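Local coordinates for Tb427.07.360- putative uncharacterized metacyclic invariant surface protein from Trypanosoma brucei (Trypanosoma brucei, PDB 5VTL) that is of unknown function but is probably an invariant surface protein of the metacyclic parasite, with an extended helical architecture, at residues 4-9 and 109-114; 15-20 and 99-104; 150-153 and 159-162. All coordinates share one frame; numbering follows the deposited sequence.

Contact 1: residues 4-9 and 109-114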
# COMPACT_ATOMS: atom_id res chain seq x y z
N VAL A 4 2.27 -33.57 -1.88
CA VAL A 4 1.73 -32.49 -2.70
C VAL A 4 1.34 -31.26 -1.86
O VAL A 4 1.71 -30.15 -2.20
CB VAL A 4 0.52 -33.02 -3.50
CG1 VAL A 4 -0.26 -31.90 -4.13
CG2 VAL A 4 1.04 -34.00 -4.56
N SER A 5 0.66 -31.47 -0.73
CA SER A 5 0.24 -30.35 0.10
C SER A 5 1.44 -29.61 0.72
O SER A 5 1.40 -28.37 0.80
CB SER A 5 -0.71 -30.81 1.20
OG SER A 5 -1.94 -31.22 0.62
N HIS A 6 2.48 -30.33 1.14
CA HIS A 6 3.66 -29.68 1.71
C HIS A 6 4.29 -28.81 0.63
O HIS A 6 4.63 -27.66 0.86
CB HIS A 6 4.73 -30.67 2.18
CG HIS A 6 4.33 -31.55 3.33
ND1 HIS A 6 4.28 -31.11 4.63
CD2 HIS A 6 4.05 -32.87 3.38
CE1 HIS A 6 3.96 -32.11 5.42
NE2 HIS A 6 3.81 -33.19 4.69
N VAL A 7 4.45 -29.37 -0.55
CA VAL A 7 5.12 -28.63 -1.63
C VAL A 7 4.27 -27.45 -2.09
O VAL A 7 4.78 -26.37 -2.37
CB VAL A 7 5.47 -29.58 -2.80
CG1 VAL A 7 6.04 -28.81 -3.98
CG2 VAL A 7 6.45 -30.61 -2.32
N SER A 8 2.95 -27.63 -2.15
CA SER A 8 2.08 -26.51 -2.52
C SER A 8 2.23 -25.32 -1.56
O SER A 8 2.31 -24.15 -1.99
CB SER A 8 0.62 -26.96 -2.57
OG SER A 8 0.41 -27.78 -3.69
N ALA A 9 2.24 -25.62 -0.27
CA ALA A 9 2.43 -24.61 0.76
C ALA A 9 3.78 -23.90 0.60
O ALA A 9 3.86 -22.67 0.66
CB ALA A 9 2.36 -25.27 2.11
N ASP A 109 13.50 -22.19 -0.93
CA ASP A 109 13.90 -22.66 -2.25
C ASP A 109 14.81 -23.90 -2.20
O ASP A 109 14.77 -24.74 -3.09
CB ASP A 109 14.55 -21.51 -3.02
CG ASP A 109 13.57 -20.43 -3.39
OD1 ASP A 109 12.34 -20.71 -3.44
OD2 ASP A 109 14.03 -19.30 -3.64
N ASP A 110 15.62 -24.03 -1.15
CA ASP A 110 16.40 -25.25 -0.95
C ASP A 110 15.44 -26.44 -0.77
O ASP A 110 15.63 -27.49 -1.36
CB ASP A 110 17.30 -25.16 0.30
CG ASP A 110 18.63 -24.45 0.02
OD1 ASP A 110 18.91 -24.04 -1.15
OD2 ASP A 110 19.41 -24.32 0.98
N TYR A 111 14.42 -26.25 0.07
CA TYR A 111 13.42 -27.30 0.29
C TYR A 111 12.78 -27.68 -1.04
O TYR A 111 12.65 -28.87 -1.35
CB TYR A 111 12.35 -26.85 1.29
CG TYR A 111 11.13 -27.76 1.26
CD1 TYR A 111 11.15 -28.98 1.90
CD2 TYR A 111 9.99 -27.42 0.54
CE1 TYR A 111 10.06 -29.82 1.86
CE2 TYR A 111 8.88 -28.27 0.49
CZ TYR A 111 8.93 -29.47 1.15
OH TYR A 111 7.84 -30.32 1.11
N LEU A 112 12.39 -26.69 -1.83
CA LEU A 112 11.74 -27.00 -3.10
C LEU A 112 12.68 -27.77 -4.04
O LEU A 112 12.26 -28.76 -4.66
CB LEU A 112 11.23 -25.72 -3.77
CG LEU A 112 10.01 -25.08 -3.10
CD1 LEU A 112 9.78 -23.67 -3.66
CD2 LEU A 112 8.75 -25.94 -3.24
N LYS A 113 13.94 -27.37 -4.12
CA LYS A 113 14.90 -28.09 -4.95
C LYS A 113 15.06 -29.52 -4.45
O LYS A 113 15.16 -30.46 -5.25
CB LYS A 113 16.25 -27.37 -4.97
CG LYS A 113 17.35 -28.13 -5.71
CD LYS A 113 18.59 -27.24 -5.89
CE LYS A 113 19.56 -27.80 -6.94
NZ LYS A 113 20.97 -27.27 -6.75
N SER A 114 15.06 -29.68 -3.13
CA SER A 114 15.19 -31.00 -2.50
C SER A 114 14.08 -31.95 -2.89
O SER A 114 14.30 -33.15 -2.89
CB SER A 114 15.25 -30.90 -0.96
OG SER A 114 13.93 -30.88 -0.37

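Contact 2: residues 15-20 and 99-104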
# COMPACT_ATOMS: atom_id res chain seq x y z
N GLU A 15 6.94 -18.03 -3.80
CA GLU A 15 6.52 -17.08 -4.82
C GLU A 15 6.02 -15.78 -4.17
O GLU A 15 6.18 -14.70 -4.72
CB GLU A 15 5.47 -17.72 -5.74
CG GLU A 15 6.10 -18.86 -6.56
CD GLU A 15 5.15 -19.55 -7.52
OE1 GLU A 15 3.92 -19.49 -7.32
OE2 GLU A 15 5.67 -20.17 -8.50
N ALA A 16 5.43 -15.88 -2.99
CA ALA A 16 5.06 -14.70 -2.22
C ALA A 16 6.30 -13.85 -1.89
O ALA A 16 6.31 -12.64 -2.11
CB ALA A 16 4.32 -15.11 -0.94
N LEU A 17 7.34 -14.48 -1.35
CA LEU A 17 8.53 -13.76 -0.93
C LEU A 17 9.23 -13.16 -2.14
O LEU A 17 9.70 -12.03 -2.07
CB LEU A 17 9.49 -14.69 -0.20
CG LEU A 17 9.01 -15.22 1.15
CD1 LEU A 17 9.90 -16.38 1.60
CD2 LEU A 17 8.97 -14.10 2.16
N HIS A 18 9.30 -13.90 -3.24
CA HIS A 18 9.93 -13.34 -4.44
C HIS A 18 9.11 -12.25 -5.09
O HIS A 18 9.62 -11.47 -5.90
CB HIS A 18 10.20 -14.43 -5.46
CG HIS A 18 11.39 -15.26 -5.12
ND1 HIS A 18 11.29 -16.53 -4.60
CD2 HIS A 18 12.71 -14.98 -5.17
CE1 HIS A 18 12.50 -17.01 -4.38
NE2 HIS A 18 13.38 -16.08 -4.72
N GLY A 19 7.82 -12.23 -4.78
CA GLY A 19 6.96 -11.19 -5.30
C GLY A 19 7.05 -9.87 -4.58
O GLY A 19 6.66 -8.85 -5.12
N ILE A 20 7.59 -9.88 -3.36
CA ILE A 20 7.62 -8.69 -2.49
C ILE A 20 8.26 -7.46 -3.16
O ILE A 20 7.71 -6.37 -3.09
CB ILE A 20 8.34 -8.99 -1.14
CG1 ILE A 20 7.51 -9.96 -0.27
CG2 ILE A 20 8.65 -7.71 -0.36
CD1 ILE A 20 6.33 -9.39 0.41
N LEU A 99 14.17 -6.23 2.30
CA LEU A 99 15.41 -6.75 2.88
C LEU A 99 15.12 -8.03 3.66
O LEU A 99 15.84 -9.03 3.56
CB LEU A 99 16.10 -5.71 3.80
CG LEU A 99 17.49 -6.18 4.27
CD1 LEU A 99 18.48 -6.26 3.08
CD2 LEU A 99 18.05 -5.30 5.36
N LEU A 100 14.04 -7.99 4.44
CA LEU A 100 13.60 -9.11 5.24
C LEU A 100 13.12 -10.28 4.39
O LEU A 100 13.44 -11.44 4.68
CB LEU A 100 12.49 -8.68 6.20
CG LEU A 100 12.86 -7.55 7.20
CD1 LEU A 100 11.71 -7.20 8.13
CD2 LEU A 100 14.06 -7.94 8.01
N ALA A 101 12.39 -9.99 3.33
CA ALA A 101 11.87 -11.06 2.48
C ALA A 101 13.00 -11.78 1.76
O ALA A 101 13.03 -13.01 1.72
CB ALA A 101 10.86 -10.51 1.48
N ALA A 102 13.92 -11.01 1.17
CA ALA A 102 15.01 -11.62 0.40
C ALA A 102 15.80 -12.62 1.24
O ALA A 102 16.32 -13.61 0.72
CB ALA A 102 15.93 -10.53 -0.15
N GLY A 103 15.87 -12.36 2.55
CA GLY A 103 16.64 -13.21 3.44
C GLY A 103 15.92 -14.47 3.91
O GLY A 103 16.47 -15.26 4.67
N LYS A 104 14.68 -14.65 3.46
CA LYS A 104 13.90 -15.82 3.81
C LYS A 104 13.71 -16.79 2.64
O LYS A 104 13.23 -17.89 2.84
CB LYS A 104 12.54 -15.39 4.31
CG LYS A 104 12.61 -14.62 5.59
CD LYS A 104 11.25 -14.43 6.20
CE LYS A 104 11.36 -13.65 7.50
NZ LYS A 104 12.29 -14.29 8.46

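Contact 3: residues 150-153 and 159-162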
# COMPACT_ATOMS: atom_id res chain seq x y z
N PHE A 150 -0.72 -22.01 5.75
CA PHE A 150 -0.62 -23.28 5.03
C PHE A 150 0.57 -24.05 5.54
O PHE A 150 0.52 -25.28 5.68
CB PHE A 150 -0.47 -23.04 3.52
CG PHE A 150 -1.76 -22.73 2.80
CD1 PHE A 150 -2.90 -23.51 2.97
CD2 PHE A 150 -1.82 -21.67 1.93
CE1 PHE A 150 -4.06 -23.23 2.28
CE2 PHE A 150 -2.99 -21.38 1.23
CZ PHE A 150 -4.10 -22.16 1.40
N GLY A 151 1.67 -23.34 5.82
CA GLY A 151 2.83 -24.00 6.36
C GLY A 151 2.49 -24.68 7.68
O GLY A 151 2.88 -25.80 7.94
N CYS A 152 1.74 -23.98 8.51
CA CYS A 152 1.37 -24.52 9.81
C CYS A 152 0.35 -25.67 9.68
O CYS A 152 0.37 -26.61 10.48
CB CYS A 152 0.84 -23.39 10.70
SG CYS A 152 2.18 -22.40 11.38
N GLU A 153 -0.50 -25.62 8.66
CA GLU A 153 -1.49 -26.68 8.46
C GLU A 153 -0.82 -28.02 8.09
O GLU A 153 -1.24 -29.10 8.53
CB GLU A 153 -2.51 -26.27 7.39
CG GLU A 153 -3.58 -27.33 7.11
CD GLU A 153 -4.62 -26.88 6.10
OE1 GLU A 153 -4.52 -25.75 5.57
OE2 GLU A 153 -5.53 -27.67 5.83
N ILE A 159 8.16 -26.85 12.80
CA ILE A 159 8.35 -26.05 11.60
C ILE A 159 7.38 -24.88 11.58
O ILE A 159 7.75 -23.76 11.19
CB ILE A 159 8.24 -26.93 10.36
CG1 ILE A 159 9.49 -27.84 10.27
CG2 ILE A 159 8.06 -26.10 9.08
CD1 ILE A 159 9.37 -28.95 9.29
N CYS A 160 6.14 -25.13 12.01
CA CYS A 160 5.14 -24.07 12.15
C CYS A 160 5.65 -22.98 13.08
O CYS A 160 5.42 -21.79 12.84
CB CYS A 160 3.83 -24.62 12.70
SG CYS A 160 2.64 -23.37 13.12
N LYS A 161 6.33 -23.39 14.14
CA LYS A 161 6.84 -22.43 15.12
C LYS A 161 7.92 -21.56 14.53
O LYS A 161 7.92 -20.34 14.70
CB LYS A 161 7.39 -23.14 16.34
CG LYS A 161 8.02 -22.25 17.36
CD LYS A 161 8.38 -23.10 18.59
CE LYS A 161 9.14 -22.31 19.62
NZ LYS A 161 9.36 -23.15 20.83
N ILE A 162 8.83 -22.19 13.80
CA ILE A 162 9.93 -21.46 13.19
C ILE A 162 9.38 -20.51 12.14
O ILE A 162 9.84 -19.38 12.00
CB ILE A 162 10.93 -22.42 12.55
CG1 ILE A 162 11.70 -23.17 13.64
CG2 ILE A 162 11.91 -21.65 11.67
CD1 ILE A 162 12.51 -24.31 13.12

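Contact 1: residues 4-9 and 109-114
Tyr-111 brings its hydroxyl against His-6 and Val-7, with CG anti to the backbone N (chi1 165°). The phenol oxygen thus ends beside helix 4-58. On Val-7, chi1 of 174° splits the two methyls between two partners. CG1 turns to Leu-112 and CG2 turns to the end of the tyrosine.

Tyr-111 OH sits 3.3 Å from His-6 CB and 3.7 Å from Val-7 CG2. It therefore meets the base of the histidine side chain, while the imidazole leads away from helix 105-116 and packs edge-to-face with Phe-155. The backbone of Val-7 comes to the ring edge. Next to it, Val-7 CG1 lies 4.0 Å from Leu-112 CD2, a plain methyl-to-methyl contact. The two helix segments are roughly antiparallel, at 144°, and their axes come no closer than 10.6 Å. Side chains must span that gap. At the root of the tyrosine, Ser-114 OG donates to Tyr-111 O over 2.6 Å, a bond within helix 105-116.

Val-7 also packs on Ile-128 and Ala-129 of helix 123-130, and Leu-112 reaches Cys-132. The segments meet by van der Waals packing without polar bonds between them, and the tyrosine hydroxyl finds its hydrogen-bond partner in Gln-1 O, in the N-terminal backbone ahead of helix 4-58.

Contact 2: residues 15-20 and 99-104
Ala-101 CB fits against Ile-20 and Leu-17, where helix 4-58 meets the end of helix 63-102. The nearest atom to Ala-101 CB across the contact is Ile-20 CG1, at 3.8 Å, and both CB and CG2 of Ile-20 lie close by. Leu-17 CD2 touches Ala-101 CB at 4.1 Å. The other leucine branch goes to Lys-104: Leu-17 CD1 is 3.9 Å from Lys-104 CB and equally close to Lys-104 O. The side chains of Leu-17 and Lys-104 cross at about a right angle.

The small alanine lets the backbones come near, with Leu-17 CA and Ala-101 CA 5.5 Å apart. Lys-104 is placed by its own backbone, whose N bonds to Ala-101 O over 2.9 Å. Its aliphatic chain then leads away, bends at chi4 (-56°), and brings NZ to Gly-166 O. Further out, helix 157-209 closes over the site. Leu-170 packs on Leu-17, Tyr-174 on Ile-20 and Met-167 on Lys-104. Val-139 adds to the cover of Ile-20.

The contact is mainly methyl packing. The lysine adds its CB and its backbone carbonyl, while its amino group gains a backbone carbonyl as partner on a third helix.

Contact 3: residues 150-153 and 159-162
Cys-160 and Cys-152 are joined by a disulfide, the one direct link between these two short helical segments. Ile-159 comes first on the second segment. The end of its side chain leads away from helix 141-154.

Cys-160 directs its CB toward Cys-152. SG stands anti to the backbone N (chi1 171°), while on Cys-152 SG lies beside the backbone N (chi1 -78°). The sulfurs are 2.0 Å apart, SG of Cys-152 to SG of Cys-160. The torsion about this bond is 87°, near the preferred right angle, so the bridge shows no strain there. The CA atoms of Cys-152 and Cys-160 are 4.5 Å apart. Gly-151, just before Cys-152, puts no side chain on the facing side. Cys-160 O also accepts a hydrogen bond from Thr-164 OG1, one turn on.

Lys-161 follows and points away from the first segment, and Glu-153 points away from the second. Phe-150 packs on Ala-9 and Leu-12 of helix 4-58.

The bridge lies at the surface. Two successive helices, 141-154 and the long helix 157-209, are separated by only two residues and bridged by a local disulfide close to their connection.

Overall arrangement
The chain begins with helix 4-58, which supplies the first segment of contact 1 and, about three turns later, that of contact 2. It then runs out and back along helix 63-102. Contact 2 closes the inner loop at the end of that helix. Contact 1 closes the outer loop on the next helix, 105-116, so the two are nested. They touch through Asp-109 and His-18. Contact 3 comes later, in series with both, and closes a small loop, tying helix 141-154 to helix 157-209. It meets contact 1 where Phe-150 packs on Ala-9, but does not touch contact 2. Contacts 1 and 2 tie helices 105-116 and 63-102 to the N-terminal part of helix 4-58.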